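Local coordinates for delta-aminolevulinic acid dehydratase (PDB 3OBK), which catalyses the condensation of two molecules of 5-aminolevulinic acid to porphobilinogen, an early step of tetrapyrrole biosynthesis, at residues G80-Y85 against Y333-A338. Residues are numbered along the deposited sequence; the frame is centred on the assembly and turned at random.
Sequences GEARSY and YAKEAA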
loop_
_atom_site.group_PDB
_atom_site.type_symbol
_atom_site.label_atom_id
_atom_site.label_comp_id
_atom_site.label_asym_id
_atom_site.label_seq_id
_atom_site.Cartn_x
_atom_site.Cartn_y
_atom_site.Cartn_z
ATOM N N GLY A 80 -2.731 -25.379 -39.718
ATOM C CA GLY A 80 -3.936 -26.186 -39.745
ATOM C C GLY A 80 -4.034 -27.267 -38.673
ATOM O O GLY A 80 -5.099 -27.467 -38.119
ATOM N N GLU A 81 -2.938 -27.991 -38.419
ATOM C CA GLU A 81 -2.932 -29.024 -37.380
ATOM C C GLU A 81 -3.070 -28.381 -35.972
ATOM O O GLU A 81 -3.806 -28.867 -35.115
ATOM C CB GLU A 81 -1.654 -29.865 -37.450
ATOM C CG GLU A 81 -1.668 -31.021 -36.450
ATOM C CD GLU A 81 -0.348 -31.775 -36.303
ATOM O OE1 GLU A 81 0.585 -31.505 -37.063
ATOM O OE2 GLU A 81 -0.256 -32.660 -35.420
ATOM N N ALA A 82 -2.351 -27.278 -35.768
ATOM C CA ALA A 82 -2.410 -26.539 -34.530
ATOM C C ALA A 82 -3.806 -25.938 -34.339
ATOM O O ALA A 82 -4.378 -26.041 -33.249
ATOM C CB ALA A 82 -1.323 -25.480 -34.479
ATOM N N ARG A 83 -4.399 -25.384 -35.392
ATOM C CA ARG A 83 -5.779 -24.888 -35.248
ATOM C C ARG A 83 -6.736 -25.961 -34.717
ATOM O O ARG A 83 -7.562 -25.698 -33.835
ATOM C CB ARG A 83 -6.315 -24.345 -36.562
ATOM C CG ARG A 83 -5.812 -22.942 -36.860
ATOM C CD ARG A 83 -6.005 -22.586 -38.322
ATOM N NE ARG A 83 -7.419 -22.520 -38.728
ATOM C CZ ARG A 83 -8.233 -21.483 -38.500
ATOM N NH1 ARG A 83 -7.813 -20.405 -37.833
ATOM N NH2 ARG A 83 -9.480 -21.512 -38.954
ATOM N N SER A 84 -6.584 -27.176 -35.246
ATOM C CA SER A 84 -7.491 -28.285 -34.955
ATOM C C SER A 84 -7.430 -28.701 -33.495
ATOM O O SER A 84 -8.337 -29.342 -33.025
ATOM C CB SER A 84 -7.172 -29.502 -35.839
ATOM O OG SER A 84 -5.991 -30.195 -35.412
ATOM N N TYR A 85 -6.344 -28.368 -32.796
ATOM C CA TYR A 85 -6.219 -28.703 -31.395
ATOM C C TYR A 85 -6.616 -27.541 -30.491
ATOM O O TYR A 85 -6.542 -27.677 -29.301
ATOM C CB TYR A 85 -4.792 -29.189 -31.100
ATOM C CG TYR A 85 -4.479 -30.525 -31.767
ATOM C CD1 TYR A 85 -5.299 -31.614 -31.555
ATOM C CD2 TYR A 85 -3.346 -30.709 -32.586
ATOM C CE1 TYR A 85 -5.040 -32.845 -32.135
ATOM C CE2 TYR A 85 -3.083 -31.961 -33.196
ATOM C CZ TYR A 85 -3.956 -33.028 -32.958
ATOM O OH TYR A 85 -3.809 -34.314 -33.492
ATOM N N TYR A 333 6.193 -25.575 -27.677
ATOM C CA TYR A 333 5.355 -26.734 -27.283
ATOM C C TYR A 333 3.834 -26.505 -27.402
ATOM O O TYR A 333 3.054 -27.327 -26.951
ATOM C CB TYR A 333 5.656 -27.141 -25.831
ATOM C CG TYR A 333 6.802 -28.087 -25.677
ATOM C CD1 TYR A 333 6.708 -29.410 -26.091
ATOM C CD2 TYR A 333 7.971 -27.681 -25.088
ATOM C CE1 TYR A 333 7.780 -30.288 -25.923
ATOM C CE2 TYR A 333 9.051 -28.551 -24.929
ATOM C CZ TYR A 333 8.953 -29.839 -25.337
ATOM O OH TYR A 333 10.044 -30.665 -25.152
ATOM N N ALA A 334 3.406 -25.410 -28.018
ATOM C CA ALA A 334 1.989 -25.044 -28.003
ATOM C C ALA A 334 1.157 -26.121 -28.645
ATOM O O ALA A 334 0.202 -26.604 -28.052
ATOM C CB ALA A 334 1.770 -23.744 -28.696
ATOM N N LYS A 335 1.542 -26.537 -29.847
ATOM C CA LYS A 335 0.776 -27.579 -30.525
ATOM C C LYS A 335 0.775 -28.852 -29.704
ATOM O O LYS A 335 -0.247 -29.527 -29.550
ATOM C CB LYS A 335 1.326 -27.855 -31.918
ATOM C CG LYS A 335 0.521 -28.909 -32.683
ATOM C CD LYS A 335 1.125 -29.258 -34.032
ATOM C CE LYS A 335 2.231 -30.342 -33.959
ATOM N NZ LYS A 335 3.014 -30.509 -35.237
ATOM N N GLU A 336 1.925 -29.194 -29.166
ATOM C CA GLU A 336 2.019 -30.463 -28.495
ATOM C C GLU A 336 1.195 -30.451 -27.224
ATOM O O GLU A 336 0.544 -31.438 -26.901
ATOM C CB GLU A 336 3.458 -30.788 -28.183
ATOM C CG GLU A 336 3.680 -32.279 -28.034
ATOM C CD GLU A 336 4.126 -32.895 -29.321
ATOM O OE1 GLU A 336 5.300 -32.655 -29.687
ATOM O OE2 GLU A 336 3.318 -33.588 -29.944
ATOM N N ALA A 337 1.175 -29.319 -26.526
ATOM C CA ALA A 337 0.386 -29.228 -25.291
ATOM C C ALA A 337 -1.115 -29.359 -25.583
ATOM O O ALA A 337 -1.862 -30.109 -24.891
ATOM C CB ALA A 337 0.687 -27.920 -24.529
ATOM N N ALA A 338 -1.556 -28.636 -26.608
ATOM C CA ALA A 338 -2.968 -28.630 -26.961
ATOM C C ALA A 338 -3.375 -30.055 -27.341
ATOM O O ALA A 338 -4.456 -30.534 -26.980
ATOM C CB ALA A 338 -3.257 -27.625 -28.091
#
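Lys-335 reaches from the first turn of helix 334-346 to Glu-81 on helix 72-84, and ties together two helices on the outside of the TIM barrel. The bond is a salt bridge, Lys-335 NZ to Glu-81 OE1 at 3.2 Å, and the ammonium meets that oxygen from above the carboxylate, 57° out of its plane. Glu-81 runs out extended, while the lysine chain bends at chi3 (85°), which carries CE and NZ toward the carboxylate; the two side chains cross at about a right angle, with Lys-335 CD 3.7 Å from Glu-81 CD. Glu-78, one turn earlier on helix 72-84, is the stronger partner of NZ, also through a salt bridge, and the two carboxylates together probably balance its charge.

Away from the charged end the contact is mostly apolar. Lys-335 CG lies against CA and CB of Ala-82, 4.2 Å from Ala-82 CA, and is 4.3 Å from Tyr-85 CD2, obliquely to the ring. Ala-82 and Lys-335 both also touch Tyr-48 on barrel strand 46-53, the strand these helices flank. At Tyr-85, Ala-338 CB lies 3.7 Å from Tyr-85 CB and 3.5 Å from Tyr-85 O.

The tyrosine ring is bordered from its own segment: Glu-81 OE2 lies at its edge, in plane, and Ser-84 OG sits over its centre, 3.8 Å above the plane, while donating a 2.6 Å hydrogen bond to Glu-81 O.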